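Local coordinates for beta-fructofuranosidase, insoluble isoenzyme CWINV1 (Arabidopsis thaliana, PDB 2OXB), which hydrolyses sucrose and 1-kestose, and less readily neokestose and levan, as a secreted cell-wall beta-fructofuranosidase of glycoside hydrolase family 32, at residues D19-Y30 / A276-R287; G44-T52 / P61-S69. The protein carries 1 engineered substitution. All coordinates share one frame; numbering follows the deposited sequence.

Interaction 1 of 2, residues D19-Y30 / A276-R287. With FRU (beta-D-fructofuranose), chain B.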
loop_
_atom_site.group_PDB
_atom_site.type_symbol
_atom_site.label_atom_id
_atom_site.label_comp_id
_atom_site.label_asym_id
_atom_site.label_seq_id
_atom_site.Cartn_x
_atom_site.Cartn_y
_atom_site.Cartn_z
ATOM N N ASP A 19 8.927 5.978 -4.803
ATOM C CA ASP A 19 9.051 4.812 -3.941
ATOM C C ASP A 19 9.448 5.113 -2.489
ATOM O O ASP A 19 10.125 6.104 -2.196
ATOM C CB ASP A 19 10.094 3.838 -4.519
ATOM C CG ASP A 19 9.589 3.058 -5.708
ATOM O OD1 ASP A 19 8.845 3.628 -6.535
ATOM O OD2 ASP A 19 9.959 1.871 -5.820
ATOM N N PRO A 20 8.997 4.254 -1.558
ATOM C CA PRO A 20 9.278 4.340 -0.120
ATOM C C PRO A 20 10.562 3.523 0.038
ATOM O O PRO A 20 10.627 2.373 -0.424
ATOM C CB PRO A 20 8.083 3.628 0.525
ATOM C CG PRO A 20 7.031 3.588 -0.578
ATOM C CD PRO A 20 7.853 3.356 -1.798
ATOM N N ASN A 21 11.579 4.096 0.674
ATOM C CA ASN A 21 12.850 3.385 0.827
ATOM C C ASN A 21 13.307 3.196 2.277
ATOM O O ASN A 21 13.077 4.049 3.140
ATOM C CB ASN A 21 13.945 4.120 0.040
ATOM C CG ASN A 21 13.630 4.230 -1.455
ATOM O OD1 ASN A 21 14.117 5.120 -2.136
ATOM N ND2 ASN A 21 12.833 3.299 -1.968
ATOM N N GLY A 22 13.945 2.054 2.527
ATOM C CA GLY A 22 14.496 1.714 3.837
ATOM C C GLY A 22 13.730 2.038 5.110
ATOM O O GLY A 22 14.251 2.730 5.986
ATOM N N PRO A 23 12.499 1.538 5.256
ATOM C CA PRO A 23 11.714 1.812 6.454
ATOM C C PRO A 23 12.140 0.913 7.615
ATOM O O PRO A 23 12.196 -0.313 7.478
ATOM C CB PRO A 23 10.301 1.520 5.987
ATOM C CG PRO A 23 10.504 0.328 5.116
ATOM C CD PRO A 23 11.731 0.714 4.305
ATOM N N MET A 24 12.473 1.514 8.751
ATOM C CA MET A 24 12.843 0.718 9.912
ATOM C C MET A 24 12.793 1.530 11.192
ATOM O O MET A 24 12.353 2.681 11.216
ATOM C CB MET A 24 14.239 0.108 9.753
ATOM C CG MET A 24 15.377 1.062 10.041
ATOM S SD MET A 24 15.337 2.380 8.874
ATOM C CE MET A 24 17.075 2.504 8.450
ATOM N N ILE A 25 13.259 0.901 12.257
ATOM C CA ILE A 25 13.287 1.503 13.570
ATOM C C ILE A 25 14.674 1.234 14.143
ATOM O O ILE A 25 15.233 0.144 13.972
ATOM C CB ILE A 25 12.164 0.881 14.466
ATOM C CG1 ILE A 25 12.085 1.594 15.818
ATOM C CG2 ILE A 25 12.421 -0.615 14.670
ATOM C CD1 ILE A 25 13.077 1.079 16.844
ATOM N N TYR A 26 15.228 2.249 14.795
ATOM C CA TYR A 26 16.547 2.173 15.415
ATOM C C TYR A 26 16.538 3.109 16.623
ATOM O O TYR A 26 16.263 4.304 16.493
ATOM C CB TYR A 26 17.623 2.622 14.427
ATOM C CG TYR A 26 19.011 2.609 15.015
ATOM C CD1 TYR A 26 19.536 1.445 15.554
ATOM C CD2 TYR A 26 19.798 3.757 15.038
ATOM C CE1 TYR A 26 20.807 1.409 16.102
ATOM C CE2 TYR A 26 21.080 3.734 15.590
ATOM C CZ TYR A 26 21.574 2.547 16.120
ATOM O OH TYR A 26 22.836 2.477 16.659
ATOM N N LYS A 27 16.852 2.568 17.795
ATOM C CA LYS A 27 16.835 3.369 19.008
ATOM C C LYS A 27 15.458 4.044 19.129
ATOM O O LYS A 27 15.353 5.268 19.242
ATOM C CB LYS A 27 17.958 4.423 18.983
ATOM C CG LYS A 27 19.379 3.840 19.107
ATOM C CD LYS A 27 20.465 4.926 19.145
ATOM C CE LYS A 27 21.876 4.337 19.155
ATOM N NZ LYS A 27 22.912 5.412 19.185
ATOM N N GLY A 28 14.406 3.231 19.081
ATOM C CA GLY A 28 13.050 3.738 19.202
ATOM C C GLY A 28 12.626 4.769 18.175
ATOM O O GLY A 28 11.475 5.195 18.155
ATOM N N ILE A 29 13.547 5.175 17.312
ATOM C CA ILE A 29 13.230 6.171 16.291
ATOM C C ILE A 29 13.034 5.543 14.906
ATOM O O ILE A 29 13.930 4.894 14.367
ATOM C CB ILE A 29 14.337 7.255 16.228
ATOM C CG1 ILE A 29 14.342 8.052 17.540
ATOM C CG2 ILE A 29 14.118 8.164 15.028
ATOM C CD1 ILE A 29 15.513 8.999 17.693
ATOM N N TYR A 30 11.851 5.740 14.341
ATOM C CA TYR A 30 11.537 5.209 13.030
ATOM C C TYR A 30 12.241 6.046 11.973
ATOM O O TYR A 30 12.666 7.182 12.223
ATOM C CB TYR A 30 10.019 5.224 12.799
ATOM C CG TYR A 30 9.246 4.388 13.802
ATOM C CD1 TYR A 30 9.313 2.991 13.770
ATOM C CD2 TYR A 30 8.508 4.990 14.823
ATOM C CE1 TYR A 30 8.675 2.214 14.731
ATOM C CE2 TYR A 30 7.866 4.228 15.794
ATOM C CZ TYR A 30 7.954 2.837 15.749
ATOM O OH TYR A 30 7.363 2.063 16.732
ATOM N N ALA A 276 4.694 0.463 -5.408
ATOM C CA ALA A 276 6.003 0.474 -4.780
ATOM C C ALA A 276 5.945 0.098 -3.301
ATOM O O ALA A 276 6.898 0.353 -2.557
ATOM C CB ALA A 276 6.637 1.842 -4.956
ATOM N N SER A 277 4.846 -0.534 -2.883
ATOM C CA SER A 277 4.663 -0.926 -1.479
ATOM C C SER A 277 5.821 -1.739 -0.877
ATOM O O SER A 277 6.511 -2.477 -1.576
ATOM C CB SER A 277 3.335 -1.694 -1.303
ATOM O OG SER A 277 3.343 -2.961 -1.962
ATOM N N LYS A 278 6.036 -1.574 0.426
ATOM C CA LYS A 278 7.093 -2.279 1.151
ATOM C C LYS A 278 6.822 -2.303 2.644
ATOM O O LYS A 278 6.240 -1.364 3.204
ATOM C CB LYS A 278 8.461 -1.631 0.919
ATOM C CG LYS A 278 9.570 -2.243 1.743
ATOM C CD LYS A 278 10.845 -2.394 0.933
ATOM C CE LYS A 278 10.677 -3.477 -0.138
ATOM N NZ LYS A 278 11.890 -3.612 -1.009
ATOM N N THR A 279 7.278 -3.367 3.291
ATOM C CA THR A 279 7.066 -3.538 4.717
ATOM C C THR A 279 8.348 -3.397 5.527
ATOM O O THR A 279 9.420 -3.129 4.985
ATOM C CB THR A 279 6.425 -4.916 4.987
ATOM O OG1 THR A 279 7.293 -5.951 4.505
ATOM C CG2 THR A 279 5.100 -5.020 4.270
ATOM N N PHE A 280 8.212 -3.555 6.839
ATOM C CA PHE A 280 9.345 -3.451 7.746
ATOM C C PHE A 280 8.885 -3.871 9.135
ATOM O O PHE A 280 7.760 -3.582 9.536
ATOM C CB PHE A 280 9.879 -2.010 7.767
ATOM C CG PHE A 280 9.419 -1.200 8.940
ATOM C CD1 PHE A 280 10.014 -1.367 10.192
ATOM C CD2 PHE A 280 8.379 -0.290 8.805
ATOM C CE1 PHE A 280 9.583 -0.640 11.287
ATOM C CE2 PHE A 280 7.942 0.445 9.897
ATOM C CZ PHE A 280 8.542 0.267 11.140
ATOM N N PHE A 281 9.760 -4.543 9.870
ATOM C CA PHE A 281 9.424 -5.015 11.207
ATOM C C PHE A 281 9.641 -3.993 12.314
ATOM O O PHE A 281 10.763 -3.495 12.499
ATOM C CB PHE A 281 10.233 -6.274 11.524
ATOM C CG PHE A 281 9.936 -6.867 12.868
ATOM C CD1 PHE A 281 8.649 -7.299 13.180
ATOM C CD2 PHE A 281 10.954 -7.054 13.801
ATOM C CE1 PHE A 281 8.382 -7.916 14.395
ATOM C CE2 PHE A 281 10.695 -7.671 15.017
ATOM C CZ PHE A 281 9.408 -8.105 15.314
ATOM N N ASP A 282 8.572 -3.695 13.051
ATOM C CA ASP A 282 8.633 -2.751 14.180
ATOM C C ASP A 282 9.062 -3.546 15.405
ATOM O O ASP A 282 8.331 -4.403 15.882
ATOM C CB ASP A 282 7.247 -2.121 14.440
ATOM C CG ASP A 282 7.260 -1.053 15.548
ATOM O OD1 ASP A 282 7.632 -1.350 16.702
ATOM O OD2 ASP A 282 6.887 0.099 15.259
ATOM N N SER A 283 10.254 -3.263 15.908
ATOM C CA SER A 283 10.773 -3.959 17.076
ATOM C C SER A 283 9.957 -3.612 18.329
ATOM O O SER A 283 9.545 -4.495 19.085
ATOM C CB SER A 283 12.247 -3.584 17.281
ATOM O OG SER A 283 13.036 -4.013 16.190
ATOM N N ALA A 284 9.709 -2.318 18.507
ATOM C CA ALA A 284 8.976 -1.772 19.643
ATOM C C ALA A 284 7.548 -2.273 19.894
ATOM O O ALA A 284 7.180 -2.573 21.036
ATOM C CB ALA A 284 8.963 -0.242 19.548
ATOM N N LYS A 285 6.727 -2.351 18.858
ATOM C CA LYS A 285 5.354 -2.775 19.079
ATOM C C LYS A 285 5.123 -4.222 18.676
ATOM O O LYS A 285 4.051 -4.789 18.905
ATOM C CB LYS A 285 4.419 -1.840 18.318
ATOM C CG LYS A 285 4.775 -0.364 18.518
ATOM C CD LYS A 285 4.306 0.178 19.851
ATOM C CE LYS A 285 2.800 0.293 19.887
ATOM N NZ LYS A 285 2.295 1.230 18.849
ATOM N N ASN A 286 6.153 -4.824 18.094
ATOM C CA ASN A 286 6.083 -6.208 17.640
ATOM C C ASN A 286 5.103 -6.328 16.469
ATOM O O ASN A 286 4.418 -7.346 16.315
ATOM C CB ASN A 286 5.629 -7.118 18.780
ATOM C CG ASN A 286 5.925 -8.581 18.514
ATOM O OD1 ASN A 286 7.087 -8.999 18.510
ATOM N ND2 ASN A 286 4.875 -9.371 18.286
ATOM N N ARG A 287 5.034 -5.290 15.641
ATOM C CA ARG A 287 4.132 -5.323 14.502
ATOM C C ARG A 287 4.841 -5.073 13.183
ATOM O O ARG A 287 6.001 -4.660 13.154
ATOM C CB ARG A 287 3.004 -4.308 14.685
ATOM C CG ARG A 287 3.437 -2.872 14.728
ATOM C CD ARG A 287 2.297 -2.023 15.228
ATOM N NE ARG A 287 2.383 -0.637 14.776
ATOM C CZ ARG A 287 3.414 0.171 15.004
ATOM N NH1 ARG A 287 4.465 -0.262 15.679
ATOM N NH2 ARG A 287 3.391 1.427 14.568
HETATM C C1 FRU B . 8.851 2.020 -9.095
HETATM C C2 FRU B . 10.200 2.281 -9.778
HETATM C C3 FRU B . 11.289 1.332 -9.241
HETATM C C4 FRU B . 12.546 2.150 -9.327
HETATM C C5 FRU B . 12.006 3.561 -9.096
HETATM C C6 FRU B . 12.626 4.612 -9.994
HETATM O O1 FRU B . 8.343 0.738 -9.422
HETATM O O2 FRU B . 10.253 2.274 -11.251
HETATM O O3 FRU B . 11.422 0.132 -9.997
HETATM O O4 FRU B . 13.494 1.780 -8.321
HETATM O O5 FRU B . 10.612 3.553 -9.366
HETATM O O6 FRU B . 13.965 4.814 -9.579
#
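Pro23 and Phe280 form the apolar centre where the first and last blades of the family 32 five-bladed beta-propeller meet. Strands 19-26 and 278-282 run at 10° to each other with axes 6.2 Å apart. They belong to separate sheets, and what joins them is mainly side-chain packing.

The pyrrolidine of Pro23 and the phenylalanine overlap flank to flank, their side chains running in opposing senses, with Pro23 CG 3.6 Å from Phe280 CB. Backbone of the first strand covers part of the aromatic ring: Met24 N lies 4.0 Å above its plane, toward the rim. Tyr30 crosses this side chain at about a right angle, bringing CD1 to 3.9 Å from Phe280 CZ. Farther out, Ile25 turns its CG2 branch to the chain at Ser283, while CG1 is anti to the backbone N.

Toward the substrate the packing narrows to Pro20 CD against Ala276 CB, at 3.7 Å. Next to them the methyl of Ala276 borders the carboxylate of Asp19, an active-site residue in the sequence Trp-Met-Asn-Asp-Pro-Asn-Gly, the beta-fructosidase motif. Ser79 holds OD2 of this carboxylate, and OD1 faces the bound fructose.

At the far end the contact becomes polar. The Tyr30 hydroxyl donates to Asp282 OD2, which also pairs with Arg287; the positions of OD2 and NH1 are uncertain, so the exact lengths carry little weight. Arg287 has a second carboxylate partner in Glu334. The other oxygen, Asp282 OD1, closes an Asx motif, receiving Lys285 N 39° out of the carboxylate plane with an N-H...O angle of 163°.

Interaction 2 of 2, residues G44-T52 / P61-S69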
loop_
_atom_site.group_PDB
_atom_site.type_symbol
_atom_site.label_atom_id
_atom_site.label_comp_id
_atom_site.label_asym_id
_atom_site.label_seq_id
_atom_site.Cartn_x
_atom_site.Cartn_y
_atom_site.Cartn_z
ATOM N N GLY A 44 12.734 12.773 -11.449
ATOM C CA GLY A 44 14.013 13.261 -11.915
ATOM C C GLY A 44 14.952 13.519 -10.765
ATOM O O GLY A 44 14.504 13.797 -9.655
ATOM N N ASN A 45 16.250 13.422 -11.035
ATOM C CA ASN A 45 17.283 13.628 -10.031
ATOM C C ASN A 45 16.887 12.952 -8.733
ATOM O O ASN A 45 17.126 13.480 -7.649
ATOM C CB ASN A 45 17.479 15.113 -9.799
ATOM C CG ASN A 45 17.486 15.888 -11.084
ATOM O OD1 ASN A 45 18.409 15.770 -11.900
ATOM N ND2 ASN A 45 16.440 16.679 -11.288
ATOM N N ILE A 46 16.284 11.775 -8.846
ATOM C CA ILE A 46 15.851 11.036 -7.673
ATOM C C ILE A 46 16.962 10.835 -6.647
ATOM O O ILE A 46 18.081 10.433 -6.983
ATOM C CB ILE A 46 15.256 9.664 -8.073
ATOM C CG1 ILE A 46 13.913 9.872 -8.769
ATOM C CG2 ILE A 46 15.066 8.794 -6.844
ATOM C CD1 ILE A 46 12.899 10.626 -7.910
ATOM N N VAL A 47 16.626 11.132 -5.392
ATOM C CA VAL A 47 17.537 11.008 -4.255
ATOM C C VAL A 47 16.777 10.390 -3.083
ATOM O O VAL A 47 15.548 10.313 -3.101
ATOM C CB VAL A 47 18.052 12.394 -3.788
ATOM C CG1 VAL A 47 19.123 12.220 -2.718
ATOM C CG2 VAL A 47 18.587 13.186 -4.972
ATOM N N TRP A 48 17.510 9.965 -2.060
ATOM C CA TRP A 48 16.892 9.388 -0.874
ATOM C C TRP A 48 16.626 10.450 0.193
ATOM O O TRP A 48 17.410 10.603 1.126
ATOM C CB TRP A 48 17.782 8.275 -0.303
ATOM C CG TRP A 48 17.646 6.955 -1.035
ATOM C CD1 TRP A 48 17.665 6.760 -2.393
ATOM C CD2 TRP A 48 17.452 5.660 -0.452
ATOM N NE1 TRP A 48 17.491 5.424 -2.689
ATOM C CE2 TRP A 48 17.360 4.727 -1.517
ATOM C CE3 TRP A 48 17.348 5.193 0.864
ATOM C CZ2 TRP A 48 17.168 3.354 -1.299
ATOM C CZ3 TRP A 48 17.157 3.825 1.076
ATOM C CH2 TRP A 48 17.070 2.928 0.002
ATOM N N ALA A 49 15.525 11.190 0.035
ATOM C CA ALA A 49 15.149 12.212 1.004
ATOM C C ALA A 49 14.887 11.485 2.308
ATOM O O ALA A 49 14.469 10.322 2.304
ATOM C CB ALA A 49 13.912 12.941 0.558
ATOM N N HIS A 50 15.129 12.175 3.422
ATOM C CA HIS A 50 14.962 11.586 4.749
ATOM C C HIS A 50 13.963 12.314 5.634
ATOM O O HIS A 50 13.656 13.482 5.415
ATOM C CB HIS A 50 16.316 11.542 5.462
ATOM C CG HIS A 50 16.378 10.577 6.602
ATOM N ND1 HIS A 50 15.421 9.605 6.810
ATOM C CD2 HIS A 50 17.317 10.389 7.558
ATOM C CE1 HIS A 50 15.772 8.859 7.843
ATOM N NE2 HIS A 50 16.920 9.314 8.314
ATOM N N SER A 51 13.465 11.594 6.633
ATOM C CA SER A 51 12.511 12.099 7.617
ATOM C C SER A 51 12.508 11.049 8.736
ATOM O O SER A 51 12.914 9.912 8.508
ATOM C CB SER A 51 11.111 12.232 7.002
ATOM O OG SER A 51 11.084 13.217 5.974
ATOM N N THR A 52 12.076 11.431 9.939
ATOM C CA THR A 52 12.022 10.521 11.097
ATOM C C THR A 52 10.687 10.652 11.853
ATOM O O THR A 52 9.922 11.589 11.611
ATOM C CB THR A 52 13.165 10.818 12.099
ATOM O OG1 THR A 52 13.135 12.202 12.468
ATOM C CG2 THR A 52 14.522 10.500 11.482
ATOM N N PRO A 61 11.974 16.492 9.146
ATOM C CA PRO A 61 12.840 16.400 7.966
ATOM C C PRO A 61 14.326 16.172 8.244
ATOM O O PRO A 61 14.764 16.166 9.387
ATOM C CB PRO A 61 12.592 17.729 7.259
ATOM C CG PRO A 61 12.371 18.657 8.400
ATOM C CD PRO A 61 11.421 17.852 9.267
ATOM N N HIS A 62 15.079 15.996 7.162
ATOM C CA HIS A 62 16.520 15.769 7.189
ATOM C C HIS A 62 17.043 15.831 5.770
ATOM O O HIS A 62 16.338 15.487 4.824
ATOM C CB HIS A 62 16.873 14.391 7.759
ATOM C CG HIS A 62 17.006 14.374 9.242
ATOM N ND1 HIS A 62 15.982 13.978 10.074
ATOM C CD2 HIS A 62 18.017 14.773 10.048
ATOM C CE1 HIS A 62 16.357 14.135 11.331
ATOM N NE2 HIS A 62 17.586 14.618 11.343
ATOM N N PRO A 63 18.300 16.254 5.608
ATOM C CA PRO A 63 18.932 16.359 4.293
ATOM C C PRO A 63 19.153 14.970 3.685
ATOM O O PRO A 63 19.545 14.043 4.398
ATOM C CB PRO A 63 20.239 17.083 4.609
ATOM C CG PRO A 63 20.581 16.564 5.975
ATOM C CD PRO A 63 19.246 16.616 6.683
ATOM N N PRO A 64 18.894 14.816 2.363
ATOM C CA PRO A 64 19.041 13.577 1.581
ATOM C C PRO A 64 20.248 12.732 2.009
ATOM O O PRO A 64 21.330 13.266 2.219
ATOM C CB PRO A 64 19.164 14.102 0.161
ATOM C CG PRO A 64 18.205 15.237 0.168
ATOM C CD PRO A 64 18.484 15.932 1.485
ATOM N N ALA A 65 20.054 11.417 2.107
ATOM C CA ALA A 65 21.101 10.492 2.551
ATOM C C ALA A 65 21.832 9.714 1.452
ATOM O O ALA A 65 23.065 9.568 1.488
ATOM C CB ALA A 65 20.512 9.510 3.557
ATOM N N ILE A 66 21.068 9.180 0.505
ATOM C CA ILE A 66 21.636 8.434 -0.611
ATOM C C ILE A 66 21.347 9.266 -1.858
ATOM O O ILE A 66 20.188 9.495 -2.206
ATOM C CB ILE A 66 20.985 7.021 -0.776
ATOM C CG1 ILE A 66 20.918 6.296 0.570
ATOM C CG2 ILE A 66 21.814 6.171 -1.733
ATOM C CD1 ILE A 66 22.268 5.981 1.167
ATOM N N PHE A 67 22.415 9.727 -2.504
ATOM C CA PHE A 67 22.346 10.541 -3.716
ATOM C C PHE A 67 23.641 10.320 -4.487
ATOM O O PHE A 67 24.656 9.937 -3.898
ATOM C CB PHE A 67 22.185 12.029 -3.357
ATOM C CG PHE A 67 23.150 12.514 -2.314
ATOM C CD1 PHE A 67 24.420 12.960 -2.670
ATOM C CD2 PHE A 67 22.817 12.446 -0.965
ATOM C CE1 PHE A 67 25.350 13.321 -1.699
ATOM C CE2 PHE A 67 23.739 12.802 0.016
ATOM C CZ PHE A 67 25.015 13.240 -0.353
ATOM N N PRO A 68 23.617 10.535 -5.816
ATOM C CA PRO A 68 24.767 10.368 -6.711
ATOM C C PRO A 68 26.017 11.145 -6.292
ATOM O O PRO A 68 26.062 12.374 -6.395
ATOM C CB PRO A 68 24.213 10.826 -8.055
ATOM C CG PRO A 68 22.803 10.378 -7.984
ATOM C CD PRO A 68 22.400 10.817 -6.598
ATOM N N SER A 69 27.029 10.412 -5.826
ATOM C CA SER A 69 28.296 10.997 -5.378
ATOM C C SER A 69 29.382 9.926 -5.431
ATOM O O SER A 69 30.225 9.835 -4.543
ATOM C CB SER A 69 28.182 11.507 -3.940
ATOM O OG SER A 69 28.197 10.426 -3.023
#
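The beta hairpin of strands 47-53 and 60-66 forms one edge of the first propeller blade, and Trp48 and Ile66 meet across it. The short segments run antiparallel, at 158°, with axes 4.6 Å apart.

Two backbone bonds give the clearest evidence of pairing. Trp48 N reaches Ile66 O at 2.7 Å, and Ala65 N returns to Trp48 O at 2.9 Å. One tryptophan thus bonds to two successive residues at the place where the second chain turns a corner. Close by, Pro64 CA adds a CA-H...O contact to Trp48 O.

Trp48 CG and Ile66 CG1 each stand anti to the carbonyl carbon of their own residue, and both side chains leave the same face of the hairpin. Ile66 CB thereby makes a CH-pi contact over the indole face, 3.7 Å from the centroid of the five-membered ring. Ile66 CG1 lies over the same face, offset toward the rim. The indole NE1 bonds to the carbonyl of Trp78, a substrate-binding residue.

Toward the hairpin turn, His50 and His62 share that face too, with CB atoms 3.7 Å apart. Their ring centroids are 5.5 Å apart and the planes are inclined at 41°, an oblique pairing. Thr52 OG1 approaches the His62 ring at its edge, 3.9 Å from CE1. His50 looks inward: ND1 bonds to Leu32 O and the ring stacks on Phe33.

The packing of His62 against His50 and Thr52 probably contributes much of the hold toward the turn. The bond from His50 ND1 to a carbonyl is consistent with a proton on that nitrogen, while NE2 makes a weak hydrogen bond to Tyr117 O; the charge of the ring is not settled.

Interactions 1 and 2 have centres about 17 Å apart and share the first blade: strands 29-36 and 47-53 are neighbours in its sheet. Interaction 1 joins that blade to the last one, whereas interaction 2 pairs strands within it. They touch directly where Asn21 OD1 lies 3.3 Å from Trp48 CE2 and Tyr30 O lies 3.7 Å from Thr52 CB. Asn21 OD1 also accepts a hydrogen bond from Gln35, a substrate-binding residue. Both contacts reach the sucrose site at one end. In 19-30, Asp19 OD1 is 3.8 Å from C2 of the fructose; in 44-52, the Ile46 side chain comes within about 5 Å of the same sugar.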